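Local coordinates for aldehyde dehydrogenase (Burkholderia cenocepacia, PDB 4O6R), which probably oxidises aldehydes with NAD(P)+ as a member of the aldehyde dehydrogenase family, and holds adenosine monophosphate in its nucleotide pocket, at residues A[109-120]-A[158-169]; A[254-262]-A[385-393]. All coordinates share one frame; numbering follows the deposited sequence.

Contact 1 (A[109-120]-A[158-169]); sequences DVPRTAACFRYF and FPLMFTSWKMGP. With NO3 (nitrate ion), chain F.
The ring of Phe-117 lies flat on the backbone of Ser-164, whose CA stands 3.7 Å from the ring centroid, a CH-pi contact. This ring is a knob set among Thr-163, Ser-164, Met-167 and Gly-168. One turn earlier Thr-113 fills a similar hole, with CG2 3.7 Å from Ser-164 CB. One turn later Pro-169 CD sits over the centre of the Phe-120 ring, whose other face is backed by Tyr-119. Arg-112 CD meets SD of Met-161, in one of its two conformers, at 3.4 Å, while both terminal nitrogens of the arginine share one oxygen of a nitrate ion, probably from the crystallisation liquor, also bound by Lys-448.

Bonds within each helix fix the two hydroxyl side chains. Thr-113 keeps OG1 beside its own backbone N (chi1 -54°), where it bonds Asp-109 O at 2.6 Å. Ser-164 OG reaches Met-161 O at 2.7 Å, on a lone pair. Waters bridge Arg-112 O to Trp-165 NE1 and, weakly at the carboxylate, Asp-109 OD1 to Met-161 N; His-100 takes Asp-109 OD2.

The helices run almost parallel, 9° apart. Both hydroxyls spend hydrogen bonds on their own turns, which leaves the carbon faces of Thr-113 and Ser-164 to do the packing.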
# COMPACT_ATOMS: atom_id res chain seq x y z
N ASP A 109 22.15 21.16 -8.63
CA ASP A 109 22.20 20.15 -9.69
C ASP A 109 22.84 18.82 -9.22
O ASP A 109 22.24 17.73 -9.36
CB ASP A 109 22.92 20.64 -10.96
CG ASP A 109 22.21 21.81 -11.69
OD1 ASP A 109 20.95 21.88 -11.70
OD2 ASP A 109 22.94 22.65 -12.28
N VAL A 110 24.05 18.88 -8.69
CA VAL A 110 24.71 17.65 -8.30
C VAL A 110 24.01 16.94 -7.10
O VAL A 110 23.67 15.78 -7.21
CB VAL A 110 26.23 17.86 -8.05
CG1 VAL A 110 26.86 16.60 -7.50
CG2 VAL A 110 26.93 18.27 -9.34
N PRO A 111 23.76 17.65 -5.98
CA PRO A 111 23.10 17.02 -4.83
C PRO A 111 21.73 16.42 -5.16
O PRO A 111 21.42 15.34 -4.68
CB PRO A 111 22.93 18.18 -3.84
CG PRO A 111 24.03 19.12 -4.18
CD PRO A 111 24.17 19.04 -5.68
N ARG A 112 20.93 17.08 -5.99
CA ARG A 112 19.59 16.56 -6.31
C ARG A 112 19.70 15.29 -7.12
O ARG A 112 18.93 14.36 -6.94
CB ARG A 112 18.74 17.59 -7.06
CG ARG A 112 18.06 18.67 -6.19
CD ARG A 112 17.74 19.86 -7.06
NE ARG A 112 16.55 20.61 -6.70
CZ ARG A 112 15.95 21.51 -7.47
NH1 ARG A 112 16.39 21.80 -8.70
NH2 ARG A 112 14.88 22.15 -7.01
N THR A 113 20.69 15.25 -8.02
CA THR A 113 20.95 14.07 -8.84
C THR A 113 21.38 12.92 -7.98
O THR A 113 20.82 11.84 -8.07
CB THR A 113 22.01 14.37 -9.92
OG1 THR A 113 21.61 15.52 -10.67
CG2 THR A 113 22.18 13.22 -10.86
N ALA A 114 22.36 13.14 -7.11
CA ALA A 114 22.79 12.10 -6.16
C ALA A 114 21.63 11.59 -5.27
O ALA A 114 21.44 10.39 -5.09
CB ALA A 114 23.95 12.60 -5.32
N ALA A 115 20.86 12.51 -4.73
CA ALA A 115 19.75 12.19 -3.84
C ALA A 115 18.71 11.32 -4.53
O ALA A 115 18.18 10.39 -3.94
CB ALA A 115 19.09 13.45 -3.32
N CYS A 116 18.43 11.62 -5.79
CA CYS A 116 17.43 10.86 -6.54
C CYS A 116 17.92 9.45 -6.87
O CYS A 116 17.19 8.51 -6.68
CB CYS A 116 17.02 11.61 -7.80
SG CYS A 116 15.62 10.84 -8.68
N PHE A 117 19.18 9.31 -7.33
CA PHE A 117 19.71 7.98 -7.54
C PHE A 117 19.73 7.22 -6.20
O PHE A 117 19.43 6.04 -6.19
CB PHE A 117 21.10 8.01 -8.17
CG PHE A 117 21.09 8.17 -9.68
CD1 PHE A 117 20.47 7.23 -10.49
CD2 PHE A 117 21.73 9.24 -10.28
CE1 PHE A 117 20.49 7.37 -11.87
CE2 PHE A 117 21.75 9.38 -11.67
CZ PHE A 117 21.13 8.43 -12.46
N ARG A 118 20.09 7.89 -5.10
CA ARG A 118 20.16 7.19 -3.82
C ARG A 118 18.76 6.73 -3.40
O ARG A 118 18.60 5.58 -3.00
CB ARG A 118 20.80 8.03 -2.74
CG ARG A 118 20.84 7.35 -1.39
CD ARG A 118 21.71 8.10 -0.41
NE ARG A 118 23.10 8.18 -0.87
CZ ARG A 118 23.74 9.29 -1.22
NH1 ARG A 118 23.14 10.47 -1.18
NH2 ARG A 118 25.03 9.21 -1.59
N TYR A 119 17.75 7.60 -3.55
CA TYR A 119 16.36 7.21 -3.24
C TYR A 119 15.99 5.93 -4.00
O TYR A 119 15.50 4.98 -3.41
CB TYR A 119 15.39 8.34 -3.58
CG TYR A 119 13.96 8.01 -3.30
CD1 TYR A 119 13.40 8.28 -2.06
CD2 TYR A 119 13.15 7.43 -4.26
CE1 TYR A 119 12.07 8.02 -1.78
CE2 TYR A 119 11.79 7.17 -4.00
CZ TYR A 119 11.27 7.44 -2.75
OH TYR A 119 9.94 7.18 -2.46
N PHE A 120 16.21 5.94 -5.31
CA PHE A 120 15.86 4.79 -6.14
C PHE A 120 16.69 3.55 -5.90
O PHE A 120 16.18 2.44 -6.02
CB PHE A 120 15.72 5.17 -7.63
CG PHE A 120 14.45 5.89 -7.86
CD1 PHE A 120 13.27 5.20 -7.82
CD2 PHE A 120 14.41 7.27 -7.87
CE1 PHE A 120 12.07 5.84 -7.90
CE2 PHE A 120 13.20 7.93 -7.99
CZ PHE A 120 12.03 7.21 -8.01
N PHE A 158 17.77 20.91 -17.14
CA PHE A 158 18.37 20.28 -15.96
C PHE A 158 18.94 18.94 -16.40
O PHE A 158 18.51 17.89 -15.94
CB PHE A 158 17.33 20.06 -14.86
CG PHE A 158 16.85 21.32 -14.16
CD1 PHE A 158 17.70 22.02 -13.32
CD2 PHE A 158 15.54 21.75 -14.28
CE1 PHE A 158 17.27 23.14 -12.63
CE2 PHE A 158 15.08 22.86 -13.59
CZ PHE A 158 15.94 23.57 -12.76
N PRO A 159 19.91 18.96 -17.32
CA PRO A 159 20.32 17.68 -17.90
C PRO A 159 20.89 16.70 -16.90
O PRO A 159 20.58 15.51 -16.98
CB PRO A 159 21.35 18.06 -18.97
CG PRO A 159 21.67 19.49 -18.76
CD PRO A 159 20.58 20.11 -17.94
N LEU A 160 21.72 17.18 -15.98
CA LEU A 160 22.29 16.26 -14.99
C LEU A 160 21.19 15.70 -14.11
O LEU A 160 21.07 14.48 -13.94
CB LEU A 160 23.34 16.98 -14.14
CG LEU A 160 24.04 16.18 -13.05
CD1 LEU A 160 24.75 14.97 -13.65
CD2 LEU A 160 25.03 17.06 -12.30
N MET A 161 20.33 16.56 -13.58
CA MET A 161 19.27 16.10 -12.68
C MET A 161 18.33 15.12 -13.39
O MET A 161 17.89 14.14 -12.79
CB MET A 161 18.49 17.29 -12.14
CG MET A 161 17.96 17.13 -10.74
SD MET A 161 17.28 18.73 -10.20
CE MET A 161 15.97 18.93 -11.44
N PHE A 162 18.05 15.38 -14.66
CA PHE A 162 17.16 14.50 -15.42
C PHE A 162 17.70 13.10 -15.59
O PHE A 162 16.90 12.17 -15.71
CB PHE A 162 16.82 15.06 -16.81
CG PHE A 162 15.89 16.24 -16.78
CD1 PHE A 162 14.92 16.34 -15.83
CD2 PHE A 162 16.00 17.22 -17.73
CE1 PHE A 162 14.07 17.44 -15.81
CE2 PHE A 162 15.16 18.28 -17.74
CZ PHE A 162 14.18 18.40 -16.78
N THR A 163 19.02 12.92 -15.60
CA THR A 163 19.57 11.55 -15.63
C THR A 163 19.02 10.72 -14.49
O THR A 163 18.64 9.56 -14.68
CB THR A 163 21.12 11.46 -15.61
OG1 THR A 163 21.67 11.91 -14.36
CG2 THR A 163 21.73 12.26 -16.75
N SER A 164 18.98 11.32 -13.31
CA SER A 164 18.49 10.64 -12.12
C SER A 164 16.97 10.51 -12.12
O SER A 164 16.44 9.44 -11.79
CB SER A 164 18.97 11.34 -10.85
OG SER A 164 18.32 12.60 -10.65
N TRP A 165 16.25 11.56 -12.50
CA TRP A 165 14.77 11.47 -12.48
C TRP A 165 14.24 10.38 -13.42
O TRP A 165 13.28 9.68 -13.11
CB TRP A 165 14.16 12.80 -12.89
CG TRP A 165 14.28 13.89 -11.90
CD1 TRP A 165 15.16 13.99 -10.84
CD2 TRP A 165 13.51 15.09 -11.88
NE1 TRP A 165 14.96 15.19 -10.17
CE2 TRP A 165 13.96 15.87 -10.79
CE3 TRP A 165 12.43 15.55 -12.65
CZ2 TRP A 165 13.35 17.10 -10.45
CZ3 TRP A 165 11.84 16.79 -12.33
CH2 TRP A 165 12.31 17.54 -11.24
N LYS A 166 14.87 10.27 -14.58
CA LYS A 166 14.53 9.27 -15.58
C LYS A 166 15.04 7.87 -15.27
O LYS A 166 14.27 6.89 -15.22
CB LYS A 166 15.13 9.69 -16.90
CG LYS A 166 14.51 10.93 -17.48
CD LYS A 166 13.12 10.66 -17.95
CE LYS A 166 12.23 11.76 -17.48
NZ LYS A 166 10.80 11.42 -17.72
N MET A 167 16.34 7.77 -15.08
CA MET A 167 16.97 6.48 -15.00
C MET A 167 16.84 5.83 -13.64
O MET A 167 16.85 4.60 -13.56
CB MET A 167 18.44 6.54 -15.43
CG MET A 167 18.56 6.95 -16.89
SD MET A 167 20.18 6.56 -17.61
CE MET A 167 21.15 7.94 -17.00
N GLY A 168 16.72 6.62 -12.58
CA GLY A 168 16.52 6.04 -11.24
C GLY A 168 15.39 5.01 -11.17
O GLY A 168 15.64 3.85 -10.88
N PRO A 169 14.15 5.43 -11.45
CA PRO A 169 13.08 4.47 -11.35
C PRO A 169 13.15 3.40 -12.43
O PRO A 169 12.84 2.25 -12.14
CB PRO A 169 11.81 5.32 -11.48
CG PRO A 169 12.21 6.58 -12.12
CD PRO A 169 13.63 6.80 -11.67
N NO3 F . 13.50 23.07 -10.27
O1 NO3 F . 13.37 21.84 -10.29
O2 NO3 F . 14.36 23.70 -9.39
O3 NO3 F . 12.78 23.88 -11.15
O HOH W 1 20.80 19.63 -13.97
O HOH W 2 15.99 15.00 -7.15

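Contact 2 (A[254-262]-A[385-393]); sequences LELGGKGAN and RVAQEEVFG
Lys-259 reaches across to 385-393 and buries its terminal nitrogen among backbone carbonyls. Hydrogen bonds run from Lys-259 NZ to Glu-389 O at 2.7 Å and to Val-386 O at 2.9 Å, the latter approached from above the carbonyl plane. A water 2.8 Å from Lys-259 NZ is the third acceptor and also takes the N-H of Val-391. The chain bends once, at chi2 (78°), which carries CD and CE along the carbonyl of Glu-389. Three acceptors at one nitrogen are consistent with a protonated lysine.

The carboxylate of Glu-390 packs more loosely. Extended beyond CG, this side chain lies alongside Gly-258, and Glu-390 OE2 accepts a weak bond from Gly-258 N at 3.4 Å; Glu-390 OE1 comes 3.3 Å from CA of Gly-257 in one of its two conformers.

Salt bridging stays within 385-393: Arg-385 grips Glu-389 side-on, NE to OE2 and NH2 to OE1, joining the first residue of the weakly bonded helix 385-388 to the residue just after it. Tyr-343 also bonds Glu-389 OE1.

Glu-Leu-Gly-Gly-Lys and Glu-Glu-Val-Phe-Gly are familiar aldehyde dehydrogenase sequences, meeting here at the interdomain cleft; in relatives the second glutamate of the latter binds the cofactor's nicotinamide ribose, probably the role of Glu-390.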
# COMPACT_ATOMS: atom_id res chain seq x y z
N LEU A 254 4.53 11.70 -20.43
CA LEU A 254 4.71 13.04 -21.02
C LEU A 254 4.73 14.08 -19.94
O LEU A 254 3.81 14.14 -19.12
CB LEU A 254 3.55 13.37 -21.96
CG LEU A 254 3.26 12.43 -23.13
CD1 LEU A 254 1.92 12.74 -23.79
CD2 LEU A 254 4.39 12.47 -24.14
N GLU A 255 5.78 14.89 -19.91
CA GLU A 255 5.80 16.11 -19.08
C GLU A 255 6.04 17.26 -19.99
O GLU A 255 7.12 17.41 -20.55
CB GLU A 255 6.89 16.14 -18.00
CG GLU A 255 6.80 17.39 -17.10
CD GLU A 255 7.77 18.55 -17.42
OE1 GLU A 255 7.59 19.34 -18.38
OE2 GLU A 255 8.70 18.74 -16.62
N LEU A 256 5.01 18.10 -20.17
CA LEU A 256 4.91 19.00 -21.34
C LEU A 256 4.75 20.51 -21.07
O LEU A 256 4.07 21.22 -21.83
CB LEU A 256 3.74 18.57 -22.23
CG LEU A 256 3.69 17.13 -22.71
CD1 LEU A 256 2.45 16.98 -23.58
CD2 LEU A 256 4.94 16.78 -23.48
N GLY A 257 5.40 21.00 -20.02
CA GLY A 257 5.43 22.42 -19.74
C GLY A 257 4.31 22.90 -18.83
O GLY A 257 3.36 22.15 -18.49
N GLY A 258 4.44 24.17 -18.45
CA GLY A 258 3.69 24.75 -17.38
C GLY A 258 3.61 26.25 -17.55
O GLY A 258 4.40 26.86 -18.29
N LYS A 259 2.65 26.85 -16.90
CA LYS A 259 2.62 28.29 -16.79
C LYS A 259 2.17 28.55 -15.35
O LYS A 259 1.05 29.01 -15.09
CB LYS A 259 1.66 28.90 -17.81
CG LYS A 259 1.73 30.42 -17.92
CD LYS A 259 2.93 30.88 -18.73
CE LYS A 259 3.09 32.41 -18.65
NZ LYS A 259 4.29 32.93 -19.35
N GLY A 260 3.08 28.23 -14.44
CA GLY A 260 2.78 28.16 -13.02
C GLY A 260 2.30 29.46 -12.38
O GLY A 260 2.99 30.49 -12.50
N ALA A 261 1.12 29.44 -11.75
CA ALA A 261 0.71 30.56 -10.93
C ALA A 261 1.41 30.51 -9.58
O ALA A 261 1.58 29.43 -8.97
CB ALA A 261 -0.80 30.55 -10.72
N ASN A 262 1.79 31.68 -9.11
CA ASN A 262 2.39 31.86 -7.77
C ASN A 262 1.58 32.97 -7.12
O ASN A 262 1.76 34.13 -7.46
CB ASN A 262 3.85 32.24 -7.94
CG ASN A 262 4.58 32.38 -6.62
OD1 ASN A 262 4.08 31.97 -5.57
ND2 ASN A 262 5.78 32.96 -6.67
N ARG A 385 -0.83 37.30 -24.29
CA ARG A 385 0.12 36.28 -24.71
C ARG A 385 1.14 35.90 -23.62
O ARG A 385 1.35 34.71 -23.38
CB ARG A 385 0.83 36.66 -26.00
CG ARG A 385 -0.10 36.70 -27.24
CD ARG A 385 0.65 36.81 -28.57
NE ARG A 385 1.55 35.67 -28.76
CZ ARG A 385 2.61 35.63 -29.56
NH1 ARG A 385 2.97 36.67 -30.30
NH2 ARG A 385 3.34 34.51 -29.61
N VAL A 386 1.75 36.88 -22.96
CA VAL A 386 2.80 36.55 -22.00
C VAL A 386 2.24 36.00 -20.69
O VAL A 386 3.01 35.53 -19.85
CB VAL A 386 3.82 37.69 -21.72
CG1 VAL A 386 4.58 38.06 -22.98
CG2 VAL A 386 3.18 38.89 -21.05
N ALA A 387 0.93 36.08 -20.53
CA ALA A 387 0.22 35.47 -19.42
C ALA A 387 -0.29 34.08 -19.77
O ALA A 387 -0.77 33.40 -18.89
CB ALA A 387 -0.96 36.37 -19.02
N GLN A 388 -0.19 33.67 -21.04
CA GLN A 388 -0.71 32.39 -21.51
C GLN A 388 0.37 31.44 -22.00
O GLN A 388 0.29 30.23 -21.76
CB GLN A 388 -1.73 32.59 -22.64
CG GLN A 388 -3.03 33.20 -22.19
CD GLN A 388 -3.86 32.22 -21.36
OE1 GLN A 388 -3.93 31.03 -21.67
NE2 GLN A 388 -4.44 32.70 -20.30
N GLU A 389 1.38 31.97 -22.68
CA GLU A 389 2.34 31.15 -23.39
C GLU A 389 3.60 30.97 -22.57
O GLU A 389 4.02 31.89 -21.87
CB GLU A 389 2.66 31.80 -24.74
CG GLU A 389 1.42 31.95 -25.61
CD GLU A 389 1.66 32.68 -26.92
OE1 GLU A 389 2.82 32.78 -27.37
OE2 GLU A 389 0.67 33.16 -27.52
N GLU A 390 4.22 29.80 -22.67
CA GLU A 390 5.43 29.50 -21.91
C GLU A 390 6.59 30.31 -22.51
O GLU A 390 6.87 30.20 -23.71
CB GLU A 390 5.74 27.97 -21.88
CG GLU A 390 6.73 27.55 -20.77
CD GLU A 390 6.81 26.04 -20.47
OE1 GLU A 390 6.33 25.22 -21.32
OE2 GLU A 390 7.38 25.65 -19.38
N VAL A 391 7.20 31.17 -21.71
CA VAL A 391 8.37 31.96 -22.16
C VAL A 391 9.67 31.20 -21.79
O VAL A 391 10.64 31.18 -22.52
CB VAL A 391 8.32 33.38 -21.56
CG1 VAL A 391 9.53 34.21 -21.96
CG2 VAL A 391 7.05 34.07 -22.00
N PHE A 392 9.68 30.56 -20.63
CA PHE A 392 10.78 29.64 -20.24
C PHE A 392 12.08 30.40 -20.03
O PHE A 392 13.15 29.85 -20.25
CB PHE A 392 10.96 28.51 -21.28
CG PHE A 392 11.51 27.22 -20.71
CD1 PHE A 392 10.76 26.46 -19.85
CD2 PHE A 392 12.76 26.75 -21.07
CE1 PHE A 392 11.23 25.26 -19.34
CE2 PHE A 392 13.26 25.55 -20.57
CZ PHE A 392 12.49 24.80 -19.70
N GLY A 393 11.99 31.66 -19.62
CA GLY A 393 13.17 32.50 -19.36
C GLY A 393 12.95 33.20 -18.04
O GLY A 393 11.91 32.94 -17.36
O HOH W 3 6.56 31.35 -18.87

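In the fold
From the N terminus, contact 1 comes first: helix 102-123 leads into strands 129-131 and 138-153, and helix 159-172 returns to close a loop of 37 residues that carries Val-154 of the AMP site. The chain then builds parallel strands 176-180, 206-208, 228-232 and 251-255, passing the site's Lys-180, Glu-183, Ser-234, Thr-237 and Arg-240. Only then does contact 2 open, where 254-262 steps from the sheet containing 251-255 to the seven-stranded sheet containing 261-264; residues 385-393 close it 122 residues later. The two loops lie in series, neither enclosing nor crossing the other. Contact 1 pairs helices beside the nucleotide-binding sheet; contact 2 ties the interdomain link to the second sheet's domain.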